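Local coordinates for outer membrane protein Omp121 (Bacteroides thetaiotaomicron, PDB 5FQ8) that spans the bacterial outer membrane as a TonB-dependent receptor and probably imports a nutrient ligand through its plugged beta barrel, at residues B[76-81]-B[973-978]; B[906-911]-B[950-955]; B[182-187]-B[932-937]; B[82-87]-B[129-134]; B[188-193]-B[940-945]. All coordinates share one frame; numbering follows the deposited sequence.

Contact 1 (B[76-81]-B[973-978]). With C8E ((hydroxyethyloxy)tri(ethyloxy)octane), chain O.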
# COMPACT_ATOMS: atom_id res chain seq x y z
N THR B 76 24.72 18.10 -0.97
CA THR B 76 24.26 17.24 -2.04
C THR B 76 23.70 18.04 -3.20
O THR B 76 23.91 17.67 -4.35
CB THR B 76 23.21 16.26 -1.53
OG1 THR B 76 22.01 16.95 -1.15
CG2 THR B 76 23.74 15.47 -0.35
N SER B 77 23.02 19.13 -2.93
CA SER B 77 22.52 19.98 -3.98
C SER B 77 22.10 21.30 -3.36
O SER B 77 22.20 21.51 -2.15
CB SER B 77 21.37 19.33 -4.74
OG SER B 77 20.18 19.30 -3.97
N SER B 78 21.60 22.19 -4.21
CA SER B 78 21.07 23.46 -3.76
C SER B 78 19.62 23.36 -3.33
O SER B 78 19.01 24.38 -3.00
CB SER B 78 21.21 24.50 -4.87
OG SER B 78 22.49 25.14 -4.82
N ASP B 79 19.06 22.20 -3.32
CA ASP B 79 17.66 22.07 -2.99
C ASP B 79 17.49 22.24 -1.49
O ASP B 79 18.25 21.65 -0.72
CB ASP B 79 17.12 20.72 -3.43
CG ASP B 79 17.28 20.49 -4.90
OD1 ASP B 79 16.41 20.95 -5.66
OD2 ASP B 79 18.29 19.87 -5.29
N PRO B 80 16.50 23.00 -1.05
CA PRO B 80 16.36 23.27 0.38
C PRO B 80 16.15 22.00 1.17
O PRO B 80 15.48 21.06 0.71
CB PRO B 80 15.14 24.19 0.43
CG PRO B 80 15.16 24.88 -0.85
CD PRO B 80 15.59 23.84 -1.84
N GLY B 81 16.75 21.96 2.35
CA GLY B 81 16.59 20.83 3.23
C GLY B 81 17.42 19.63 2.89
O GLY B 81 17.26 18.61 3.56
N SER B 973 22.70 26.91 -6.63
CA SER B 973 22.24 28.28 -6.52
C SER B 973 23.30 29.16 -5.89
O SER B 973 24.26 28.69 -5.27
CB SER B 973 20.95 28.37 -5.70
OG SER B 973 21.18 28.01 -4.36
N ARG B 974 23.09 30.45 -6.07
CA ARG B 974 23.87 31.52 -5.46
C ARG B 974 23.02 32.13 -4.35
O ARG B 974 21.89 32.53 -4.60
CB ARG B 974 24.19 32.56 -6.52
CG ARG B 974 25.47 33.21 -6.41
CD ARG B 974 25.39 34.51 -7.16
NE ARG B 974 25.13 34.33 -8.58
CZ ARG B 974 26.09 34.12 -9.48
NH1 ARG B 974 27.34 34.06 -9.10
NH2 ARG B 974 25.78 33.98 -10.76
N ARG B 975 23.55 32.20 -3.14
CA ARG B 975 22.76 32.67 -2.01
C ARG B 975 23.34 33.93 -1.38
O ARG B 975 24.56 34.06 -1.25
CB ARG B 975 22.62 31.57 -0.97
CG ARG B 975 21.90 30.37 -1.51
CD ARG B 975 21.96 29.21 -0.57
NE ARG B 975 23.30 28.64 -0.43
CZ ARG B 975 23.83 27.76 -1.28
NH1 ARG B 975 23.15 27.36 -2.33
NH2 ARG B 975 25.05 27.30 -1.07
N PHE B 976 22.46 34.85 -0.97
CA PHE B 976 22.87 36.15 -0.43
C PHE B 976 21.74 36.76 0.39
O PHE B 976 20.60 36.81 -0.07
CB PHE B 976 23.29 37.10 -1.54
CG PHE B 976 22.27 37.28 -2.64
CD1 PHE B 976 22.27 36.44 -3.74
CD2 PHE B 976 21.35 38.30 -2.60
CE1 PHE B 976 21.34 36.61 -4.76
CE2 PHE B 976 20.43 38.47 -3.61
CZ PHE B 976 20.42 37.63 -4.69
N GLY B 977 22.05 37.26 1.58
CA GLY B 977 21.01 37.87 2.37
C GLY B 977 21.49 38.86 3.42
O GLY B 977 22.62 39.34 3.38
N PHE B 978 20.59 39.15 4.37
CA PHE B 978 20.83 40.03 5.50
C PHE B 978 20.45 39.32 6.79
O PHE B 978 19.65 38.40 6.80
CB PHE B 978 20.03 41.32 5.39
CG PHE B 978 20.48 42.21 4.29
CD1 PHE B 978 21.73 42.80 4.33
CD2 PHE B 978 19.67 42.45 3.20
CE1 PHE B 978 22.16 43.62 3.32
CE2 PHE B 978 20.09 43.26 2.18
CZ PHE B 978 21.34 43.85 2.23
C1 C8E O . 27.63 40.72 0.72
C2 C8E O . 27.75 39.94 -0.59
C3 C8E O . 26.58 40.23 -1.53
C4 C8E O . 26.70 39.42 -2.81
C5 C8E O . 25.78 39.89 -3.93
C6 C8E O . 25.01 38.71 -4.53
C7 C8E O . 24.02 39.14 -5.61
C8 C8E O . 24.44 38.59 -6.96
O9 C8E O . 23.43 38.80 -7.91
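The plug domain meets the barrel wall of this TonB-dependent receptor where Ser78, in the loop between plug strands 71-75 and 84-88, touches Ser973 at the start of the last barrel strand, 973-983. The CA atoms of these two serines are 5.7 Å apart. Ser78 points its CB toward the strand. Its OG accepts the backbone N-H of Ser973, with an angle of 143° at the hydrogen; the 2.5 Å from Ser973 N to Ser78 OG is short and not to be leaned on at this resolution. The OG atoms of Ser78 and Ser973 are 3.2 Å apart. Arg975 folds back over the same spot because its chain bends at chi3 (-68°). Its guanidinium turns an edge to Ser78, whose OG lies in the group's plane, 3.4 Å from Arg975 NH1. Arg975 NH1 gives a weak hydrogen bond to Ser973 OG at 2.9 Å. Arg975 packs further on Gln184 and Ser186 of barrel strand 177-188. Phe976 takes the other side of the strand. There C8E C7 of the detergent lies 3.6 Å above the plane of the Phe976 ring, over its centre. A serine in place of Phe976 would probably leave that alkyl chain without its flat apolar partner. The strand is thus two-sided, with hydroxyls and a guanidinium toward the plug and an aromatic ring toward detergent, as expected of a wall between lipid and a polar lumen.

Contact 2 (B[906-911]-B[950-955])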
# COMPACT_ATOMS: atom_id res chain seq x y z
N LYS B 906 35.99 28.14 -5.78
CA LYS B 906 34.70 28.71 -5.40
C LYS B 906 34.86 29.86 -4.43
O LYS B 906 35.55 29.74 -3.42
CB LYS B 906 33.81 27.63 -4.80
CG LYS B 906 32.37 27.77 -5.19
CD LYS B 906 31.54 26.68 -4.59
CE LYS B 906 31.33 25.56 -5.55
NZ LYS B 906 30.54 24.51 -4.88
N LEU B 907 34.21 30.98 -4.74
CA LEU B 907 33.92 31.99 -3.73
C LEU B 907 32.89 31.42 -2.77
O LEU B 907 31.68 31.61 -2.95
CB LEU B 907 33.44 33.28 -4.38
CG LEU B 907 33.23 34.45 -3.41
CD1 LEU B 907 34.39 34.58 -2.45
CD2 LEU B 907 33.04 35.74 -4.15
N ARG B 908 33.36 30.71 -1.75
CA ARG B 908 32.47 29.98 -0.85
C ARG B 908 31.52 30.91 -0.11
O ARG B 908 30.31 30.76 -0.19
CB ARG B 908 33.32 29.17 0.12
CG ARG B 908 32.57 28.15 0.93
CD ARG B 908 32.66 26.78 0.30
NE ARG B 908 31.47 26.53 -0.50
CZ ARG B 908 31.26 25.44 -1.20
NH1 ARG B 908 32.17 24.48 -1.23
NH2 ARG B 908 30.15 25.32 -1.89
N SER B 909 32.06 31.90 0.60
CA SER B 909 31.25 32.80 1.40
C SER B 909 31.88 34.18 1.48
O SER B 909 33.10 34.33 1.41
CB SER B 909 31.06 32.27 2.81
OG SER B 909 32.30 32.19 3.47
N VAL B 910 31.03 35.19 1.65
CA VAL B 910 31.46 36.55 1.98
C VAL B 910 30.50 37.11 3.03
O VAL B 910 29.29 37.16 2.80
CB VAL B 910 31.50 37.46 0.74
CG1 VAL B 910 31.79 38.88 1.16
CG2 VAL B 910 32.52 36.99 -0.23
N VAL B 911 31.04 37.56 4.16
CA VAL B 911 30.22 38.09 5.26
C VAL B 911 30.67 39.50 5.61
O VAL B 911 31.82 39.71 6.00
CB VAL B 911 30.31 37.19 6.51
CG1 VAL B 911 29.22 37.57 7.46
CG2 VAL B 911 30.18 35.76 6.13
N ASP B 950 28.05 22.93 -11.59
CA ASP B 950 28.79 23.16 -10.37
C ASP B 950 29.05 21.77 -9.82
O ASP B 950 28.11 21.09 -9.41
CB ASP B 950 28.01 24.04 -9.39
CG ASP B 950 28.55 23.99 -7.97
OD1 ASP B 950 29.58 23.35 -7.70
OD2 ASP B 950 27.93 24.60 -7.10
N PRO B 951 30.28 21.32 -9.81
CA PRO B 951 30.57 19.95 -9.37
C PRO B 951 30.09 19.56 -7.99
O PRO B 951 30.27 18.40 -7.61
CB PRO B 951 32.10 19.93 -9.41
CG PRO B 951 32.44 20.84 -10.47
CD PRO B 951 31.44 21.94 -10.43
N GLU B 952 29.50 20.47 -7.22
CA GLU B 952 29.03 20.13 -5.89
C GLU B 952 27.59 19.63 -5.98
O GLU B 952 26.64 20.28 -5.57
CB GLU B 952 29.15 21.32 -4.95
CG GLU B 952 29.19 20.93 -3.50
CD GLU B 952 29.29 22.10 -2.56
OE1 GLU B 952 29.69 23.19 -3.01
OE2 GLU B 952 28.95 21.93 -1.38
N MET B 953 27.46 18.42 -6.53
CA MET B 953 26.17 17.90 -6.97
C MET B 953 26.15 16.38 -6.87
O MET B 953 27.10 15.72 -7.29
CB MET B 953 25.91 18.26 -8.43
CG MET B 953 24.95 19.36 -8.67
SD MET B 953 24.85 19.51 -10.44
CE MET B 953 23.73 20.87 -10.59
N THR B 954 25.04 15.83 -6.38
CA THR B 954 24.83 14.39 -6.52
C THR B 954 23.35 14.06 -6.63
O THR B 954 22.48 14.89 -6.37
CB THR B 954 25.41 13.60 -5.37
OG1 THR B 954 25.58 12.25 -5.78
CG2 THR B 954 24.50 13.62 -4.18
N SER B 955 23.09 12.83 -7.02
CA SER B 955 21.76 12.24 -6.95
C SER B 955 21.79 10.95 -6.18
O SER B 955 20.79 10.23 -6.16
CB SER B 955 21.20 11.99 -8.34
OG SER B 955 20.80 13.21 -8.91
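Strand 906-911 and loop 950-955 do not pair through their backbones; the nearest CA atoms, of Lys906 and Asp950, are 9.5 Å apart. Charged side chains bridge the gap. Lys906 points toward the loop, and a bend at chi3 (-96°) carries its NZ between two acids. Lys906 NZ makes a salt bridge to Asp950 OD1 at 3.2 Å, meeting that oxygen on its syn side and a little out of the carboxylate plane. A second salt bridge runs from Lys906 NZ to Glu952 OE1. Arg908 and Glu952 come at each other from opposite directions, while Lys906 crosses Glu952 at about a right angle. Arg908 NH2 bonds Glu952 OE1 almost straight (170°), while Arg908 NH1 adds only a weak bond. Both short distances to Glu952 OE1, 2.4 Å from Lys906 NZ and 2.5 Å from Arg908 NH2, are doubtful in their exact values. The guanidinium and the Glu952 carboxylate stand 83° apart. Lys906 CD lies over one guanidinium face, near its rim. This is a buried four-residue salt-bridge network inside the beta barrel of a TonB-dependent receptor, tying a wall strand to the loop after strand 928-941. The two cations sharing Glu952 OE1 would be expected to favour the charged carboxylate. In an Asx turn, Glu952 N donates to Asp950 OD1 at 2.9 Å from above the carboxylate plane. Glu952 OE2 accepts from Ser75 N of the plug, and Arg908 NH1 has a further salt bridge to Asp822.

Contact 3 (B[182-187]-B[932-937])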
# COMPACT_ATOMS: atom_id res chain seq x y z
N GLY B 182 16.62 36.91 9.96
CA GLY B 182 17.33 36.84 8.70
C GLY B 182 16.38 36.78 7.52
O GLY B 182 15.21 36.43 7.64
N VAL B 183 16.93 37.12 6.37
CA VAL B 183 16.22 37.14 5.10
C VAL B 183 17.25 36.90 4.02
O VAL B 183 18.32 37.50 4.05
CB VAL B 183 15.50 38.48 4.89
CG1 VAL B 183 15.26 38.72 3.45
CG2 VAL B 183 14.19 38.50 5.63
N GLN B 184 16.97 36.00 3.09
CA GLN B 184 17.99 35.75 2.08
C GLN B 184 17.37 35.21 0.81
O GLN B 184 16.36 34.52 0.84
CB GLN B 184 19.09 34.80 2.57
CG GLN B 184 18.75 33.37 2.43
CD GLN B 184 19.97 32.49 2.46
OE1 GLN B 184 20.87 32.68 3.25
NE2 GLN B 184 19.99 31.50 1.58
N TRP B 185 17.98 35.56 -0.31
CA TRP B 185 17.54 35.16 -1.63
C TRP B 185 18.50 34.16 -2.23
O TRP B 185 19.70 34.18 -1.95
CB TRP B 185 17.43 36.37 -2.55
CG TRP B 185 16.41 37.30 -2.16
CD1 TRP B 185 15.17 37.40 -2.68
CD2 TRP B 185 16.50 38.28 -1.15
NE1 TRP B 185 14.47 38.40 -2.05
CE2 TRP B 185 15.28 38.95 -1.10
CE3 TRP B 185 17.51 38.66 -0.27
CZ2 TRP B 185 15.04 39.98 -0.23
CZ3 TRP B 185 17.26 39.68 0.60
CH2 TRP B 185 16.04 40.33 0.62
N SER B 186 17.98 33.29 -3.09
CA SER B 186 18.82 32.40 -3.87
C SER B 186 18.47 32.54 -5.34
O SER B 186 17.29 32.57 -5.70
CB SER B 186 18.65 30.96 -3.41
OG SER B 186 17.30 30.64 -3.16
N THR B 187 19.49 32.71 -6.18
CA THR B 187 19.34 32.68 -7.63
C THR B 187 20.30 31.66 -8.24
O THR B 187 21.28 31.24 -7.63
CB THR B 187 19.61 34.03 -8.26
OG1 THR B 187 20.98 34.36 -8.04
CG2 THR B 187 18.72 35.06 -7.66
N SER B 932 24.18 42.52 9.38
CA SER B 932 25.09 41.64 8.67
C SER B 932 24.55 41.39 7.28
O SER B 932 23.39 41.03 7.12
CB SER B 932 25.25 40.31 9.40
OG SER B 932 26.37 39.61 8.91
N ALA B 933 25.39 41.58 6.27
CA ALA B 933 25.09 41.15 4.92
C ALA B 933 26.01 40.00 4.58
O ALA B 933 27.15 39.97 5.02
CB ALA B 933 25.27 42.28 3.92
N TYR B 934 25.49 39.02 3.84
CA TYR B 934 26.31 37.87 3.52
C TYR B 934 25.92 37.33 2.16
O TYR B 934 24.91 37.72 1.57
CB TYR B 934 26.20 36.79 4.58
CG TYR B 934 24.81 36.25 4.75
CD1 TYR B 934 23.81 37.00 5.36
CD2 TYR B 934 24.50 34.97 4.33
CE1 TYR B 934 22.55 36.51 5.53
CE2 TYR B 934 23.25 34.48 4.50
CZ TYR B 934 22.27 35.24 5.09
OH TYR B 934 21.00 34.72 5.25
N GLY B 935 26.76 36.43 1.66
CA GLY B 935 26.54 35.73 0.41
C GLY B 935 27.32 34.43 0.42
O GLY B 935 28.47 34.40 0.85
N ASN B 936 26.71 33.34 -0.02
CA ASN B 936 27.39 32.06 -0.04
C ASN B 936 27.23 31.41 -1.40
O ASN B 936 26.27 31.69 -2.13
CB ASN B 936 26.85 31.16 1.05
CG ASN B 936 27.03 31.76 2.41
OD1 ASN B 936 27.98 32.49 2.65
ND2 ASN B 936 26.10 31.48 3.31
N ASN B 937 28.18 30.54 -1.74
CA ASN B 937 28.18 29.85 -3.02
C ASN B 937 27.99 30.87 -4.15
O ASN B 937 27.04 30.81 -4.93
CB ASN B 937 27.10 28.76 -3.03
CG ASN B 937 27.28 27.74 -4.16
OD1 ASN B 937 28.37 27.26 -4.43
ND2 ASN B 937 26.18 27.39 -4.79
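Gln184 and Tyr934 reach for each other across the inside of the barrel wall, although their CA atoms are 8.7 Å apart. Gln184 points toward the other strand. Its CG is placed between the backbone N and the carbonyl carbon (chi1 84°), and the chain beyond runs extended to the amide. Tyr934 has the same kind of first torsion. Its CB does not head for Gln184, but the far end of the ring swings close. The two side chains cross at about a right angle, with amide and ring planes 46° apart. Tyr934 OH donates to Gln184 OE1 at 2.9 Å. The hydroxyl lies in the carbonyl plane, on a lone pair of OE1, with a C=O...donor angle of 127°. OE1 sits at the ring edge, near the ring plane, and Gln184 CB packs 3.3 Å from Tyr934 OH. Both residues are buried. Arg254 of barrel strand 252-264 packs on both, and Arg56 of the plug touches Tyr934. Strand 973-983 runs between strands 177-188 and 928-941 and pairs with each of them. The bond therefore spans the seam where the first and last strands close the antiparallel beta barrel of the TonB-dependent receptor family.

Contact 4 (B[82-87]-B[129-134])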
# COMPACT_ATOMS: atom_id res chain seq x y z
N ALA B 82 18.30 19.71 1.91
CA ALA B 82 19.03 18.55 1.45
C ALA B 82 20.19 18.23 2.39
O ALA B 82 20.47 18.95 3.34
CB ALA B 82 19.52 18.78 0.03
N SER B 83 20.86 17.11 2.14
CA SER B 83 21.85 16.63 3.08
C SER B 83 23.21 17.29 2.87
O SER B 83 23.45 17.98 1.88
CB SER B 83 21.99 15.12 2.97
OG SER B 83 20.79 14.50 3.35
N ASN B 84 24.10 17.08 3.83
CA ASN B 84 25.47 17.56 3.77
C ASN B 84 26.43 16.40 4.01
O ASN B 84 26.29 15.67 4.99
CB ASN B 84 25.73 18.66 4.79
CG ASN B 84 24.88 19.88 4.56
OD1 ASN B 84 25.05 20.61 3.59
ND2 ASN B 84 23.95 20.12 5.47
N SER B 85 27.40 16.27 3.14
CA SER B 85 28.41 15.25 3.28
C SER B 85 29.60 15.80 4.04
O SER B 85 29.94 16.98 3.91
CB SER B 85 28.84 14.75 1.91
OG SER B 85 29.86 13.80 2.05
N VAL B 86 30.22 14.95 4.86
CA VAL B 86 31.40 15.31 5.64
C VAL B 86 32.26 14.07 5.73
O VAL B 86 31.94 13.14 6.46
CB VAL B 86 31.05 15.81 7.06
CG1 VAL B 86 32.30 16.03 7.85
CG2 VAL B 86 30.29 17.09 6.99
N ILE B 87 33.36 14.06 5.00
CA ILE B 87 34.27 12.93 4.96
C ILE B 87 35.62 13.38 5.49
O ILE B 87 36.14 14.42 5.09
CB ILE B 87 34.39 12.35 3.53
CG1 ILE B 87 33.01 12.06 2.97
CG2 ILE B 87 35.16 11.07 3.56
CD1 ILE B 87 33.04 11.69 1.54
N GLY B 129 20.90 13.98 9.72
CA GLY B 129 20.52 14.17 11.10
C GLY B 129 21.18 15.35 11.76
O GLY B 129 20.64 15.93 12.71
N ALA B 130 22.35 15.72 11.27
CA ALA B 130 23.02 16.86 11.85
C ALA B 130 22.39 18.16 11.40
O ALA B 130 22.46 19.15 12.14
CB ALA B 130 24.50 16.83 11.51
N ASN B 131 21.73 18.19 10.25
CA ASN B 131 21.10 19.41 9.81
C ASN B 131 20.06 19.94 10.78
O ASN B 131 19.49 21.00 10.52
CB ASN B 131 20.44 19.20 8.47
CG ASN B 131 21.38 19.31 7.36
OD1 ASN B 131 22.57 19.15 7.54
ND2 ASN B 131 20.87 19.63 6.19
N ALA B 132 19.78 19.23 11.87
CA ALA B 132 18.70 19.65 12.76
C ALA B 132 19.19 20.58 13.83
O ALA B 132 18.42 21.40 14.34
CB ALA B 132 18.05 18.44 13.41
N ILE B 133 20.46 20.46 14.21
CA ILE B 133 21.00 21.33 15.24
C ILE B 133 20.91 22.76 14.76
O ILE B 133 21.02 23.05 13.57
CB ILE B 133 22.43 20.90 15.58
CG1 ILE B 133 23.01 21.76 16.68
CG2 ILE B 133 23.32 21.02 14.40
CD1 ILE B 133 24.23 21.18 17.25
N ASN B 134 20.61 23.66 15.69
CA ASN B 134 20.50 25.08 15.39
C ASN B 134 21.86 25.73 15.59
O ASN B 134 22.35 25.76 16.73
CB ASN B 134 19.46 25.72 16.29
CG ASN B 134 19.52 27.24 16.26
OD1 ASN B 134 20.05 27.86 15.35
ND2 ASN B 134 18.93 27.84 17.27
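Asn84 and Asn131 meet through their side-chain amides. The two side chains cross at about a right angle, and their amide planes are 44° apart. Both residues point toward each other. In each, CG stands opposite the carbonyl carbon and beside the backbone N, and this brings the amides together. Asn84 ND2 donates to Asn131 OD1 at 2.7 Å, with an angle of 137° at the hydrogen. The acceptor lies in the plane of the Asn84 amide. Seen from Asn131, the donor comes at a C=O...N angle of 110° and is slightly tilted from the carbonyl plane. Both segments belong to the plug domain. The contact joins the start of strand 84-88, which pairs with strand 71-75, to the loop before strand 138-144. The other half of the Asn131 amide turns to the backbone, with ND2 3.0 Å from Ala82 O. Asn131 ND2 and Asn84 ND2 are 3.2 Å apart, but both are donors and do not bond. Asn84, Asn131 and Ala82 are all buried. Asn84 also packs on Ser62 and Ser75, and its backbone N is bonded to Asn128 OD1. The backbone O of Asn131 accepts from Lys292 NZ of barrel strand 289-303, a tie from this plug loop to the wall.

Contact 5 (B[188-193]-B[940-945])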
# COMPACT_ATOMS: atom_id res chain seq x y z
N VAL B 188 20.00 31.28 -9.48
CA VAL B 188 20.68 30.15 -10.11
C VAL B 188 22.10 30.53 -10.49
O VAL B 188 22.35 31.60 -11.05
CB VAL B 188 19.87 29.68 -11.33
CG1 VAL B 188 19.70 30.81 -12.31
CG2 VAL B 188 20.53 28.50 -11.96
N LEU B 189 23.05 29.64 -10.19
CA LEU B 189 24.47 29.95 -10.17
C LEU B 189 25.20 29.62 -11.46
O LEU B 189 26.03 30.41 -11.90
CB LEU B 189 25.16 29.19 -9.03
CG LEU B 189 26.68 29.32 -8.98
CD1 LEU B 189 27.05 30.74 -8.70
CD2 LEU B 189 27.26 28.42 -7.91
N ARG B 190 24.93 28.46 -12.04
CA ARG B 190 25.61 28.01 -13.25
C ARG B 190 24.67 27.07 -13.98
O ARG B 190 24.29 26.03 -13.44
CB ARG B 190 26.95 27.34 -12.90
CG ARG B 190 27.28 26.04 -13.61
CD ARG B 190 28.08 26.24 -14.89
NE ARG B 190 29.35 26.95 -14.70
CZ ARG B 190 30.51 26.35 -14.47
NH1 ARG B 190 30.57 25.03 -14.40
NH2 ARG B 190 31.61 27.07 -14.31
N LEU B 191 24.23 27.48 -15.14
CA LEU B 191 23.53 26.61 -16.07
C LEU B 191 24.49 26.23 -17.18
O LEU B 191 25.50 26.90 -17.39
CB LEU B 191 22.31 27.32 -16.66
CG LEU B 191 21.20 27.67 -15.67
CD1 LEU B 191 20.19 28.58 -16.32
CD2 LEU B 191 20.53 26.42 -15.17
N PRO B 192 24.23 25.15 -17.90
CA PRO B 192 25.16 24.76 -18.96
C PRO B 192 25.21 25.81 -20.04
O PRO B 192 24.21 26.47 -20.35
CB PRO B 192 24.56 23.44 -19.46
CG PRO B 192 23.79 22.93 -18.33
CD PRO B 192 23.18 24.13 -17.72
N GLU B 193 26.38 26.00 -20.60
CA GLU B 193 26.52 26.95 -21.69
C GLU B 193 25.96 26.34 -22.96
O GLU B 193 26.35 25.24 -23.35
CB GLU B 193 27.97 27.36 -21.87
CG GLU B 193 28.19 28.33 -22.98
CD GLU B 193 29.62 28.65 -23.19
OE1 GLU B 193 30.46 28.08 -22.48
OE2 GLU B 193 29.91 29.47 -24.07
N VAL B 940 31.59 30.22 -9.12
CA VAL B 940 32.35 28.98 -9.26
C VAL B 940 33.13 29.04 -10.56
O VAL B 940 32.62 29.48 -11.59
CB VAL B 940 31.42 27.76 -9.19
CG1 VAL B 940 30.41 27.81 -10.29
CG2 VAL B 940 32.22 26.49 -9.21
N TRP B 941 34.40 28.64 -10.50
CA TRP B 941 35.29 28.62 -11.65
C TRP B 941 35.69 27.18 -11.91
O TRP B 941 36.25 26.52 -11.02
CB TRP B 941 36.54 29.47 -11.41
CG TRP B 941 36.33 30.95 -11.33
CD1 TRP B 941 36.32 31.83 -12.37
CD2 TRP B 941 36.13 31.72 -10.15
NE1 TRP B 941 36.11 33.10 -11.91
CE2 TRP B 941 36.00 33.06 -10.54
CE3 TRP B 941 36.05 31.40 -8.80
CZ2 TRP B 941 35.78 34.08 -9.63
CZ3 TRP B 941 35.84 32.42 -7.89
CH2 TRP B 941 35.70 33.74 -8.31
N THR B 942 35.43 26.70 -13.11
CA THR B 942 35.77 25.35 -13.50
C THR B 942 36.72 25.37 -14.68
O THR B 942 36.77 26.36 -15.42
CB THR B 942 34.51 24.56 -13.88
OG1 THR B 942 33.77 25.28 -14.87
CG2 THR B 942 33.66 24.35 -12.66
N PRO B 943 37.50 24.31 -14.88
CA PRO B 943 38.36 24.22 -16.05
C PRO B 943 37.59 24.36 -17.35
O PRO B 943 36.39 24.12 -17.42
CB PRO B 943 38.97 22.82 -15.92
CG PRO B 943 39.03 22.60 -14.48
CD PRO B 943 37.81 23.25 -13.91
N SER B 944 38.33 24.74 -18.39
CA SER B 944 37.82 24.91 -19.75
C SER B 944 36.84 23.83 -20.18
O SER B 944 35.85 24.11 -20.87
CB SER B 944 39.00 24.95 -20.72
OG SER B 944 38.56 24.92 -22.06
N SER B 945 37.09 22.59 -19.77
CA SER B 945 36.39 21.45 -20.32
C SER B 945 35.02 21.24 -19.70
O SER B 945 34.22 20.46 -20.24
CB SER B 945 37.22 20.21 -20.12
OG SER B 945 37.45 20.02 -18.74
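The Arg190 guanidinium has Val940 CG1 over one face, 4.2 Å above its plane and offset toward the rim, while Thr942 stands at its edge. Thr942 CB is in the guanidinium plane there. The hydroxyl is somewhat off it, with OG1 tilted 21° out. Arg190 NH2 donates to Thr942 OG1 at 2.9 Å with an angle of 143° at the hydrogen. Arg190 NH1 gives the same OG1 a weak bond at 3.2 Å, so one oxygen takes both end nitrogens. The arginine and the threonine come from opposite directions, and bends at chi2 and chi3 bring the guanidinium to Thr942. Thr942 CG2 packs against the same end of the group, 3.6 Å from Arg190 NH1. Thr942 OG1 is also hydrogen-bonded to Asn946 O, a backbone partner in the loop that follows. The contact joins the loop after strand 177-188 to the end of strand 928-941 and the loop that follows it, in the beta barrel of this TonB-dependent receptor. A leucine in place of Arg190 would probably leave Thr942 OG1 without its donors from the other loop and the two loops without their polar tie. Beside the polar pair lies an apolar one: Leu189 CD2 meets Val940 CG1 at 4.0 Å. Val940 also packs on Tyr904 and Lys906 of strand 899-915. Glu193 OE1 is hydrogen-bonded to a polar side chain of another protein chain.

Contacts 1, 2, 3 and 5 gather around the closing seam of the barrel, where strands 899-915, 928-941, 973-983 and 177-188 lie in that order. Contact 4 sits within the plug, its centre about 14 Å from that of contact 1 and about 26 Å from that of contact 5. Contacts 1 and 3 are neighbours, with centres about 8 Å apart. Contacts 3 and 5 both use strand 928-941 and lie about 20 Å apart. Along the chain, contact 1 encloses all the others; contact 4 closes first, and contacts 2, 3 and 5 cross one another. Residues from both ends of the sequence thus join plug to wall and complete the barrel.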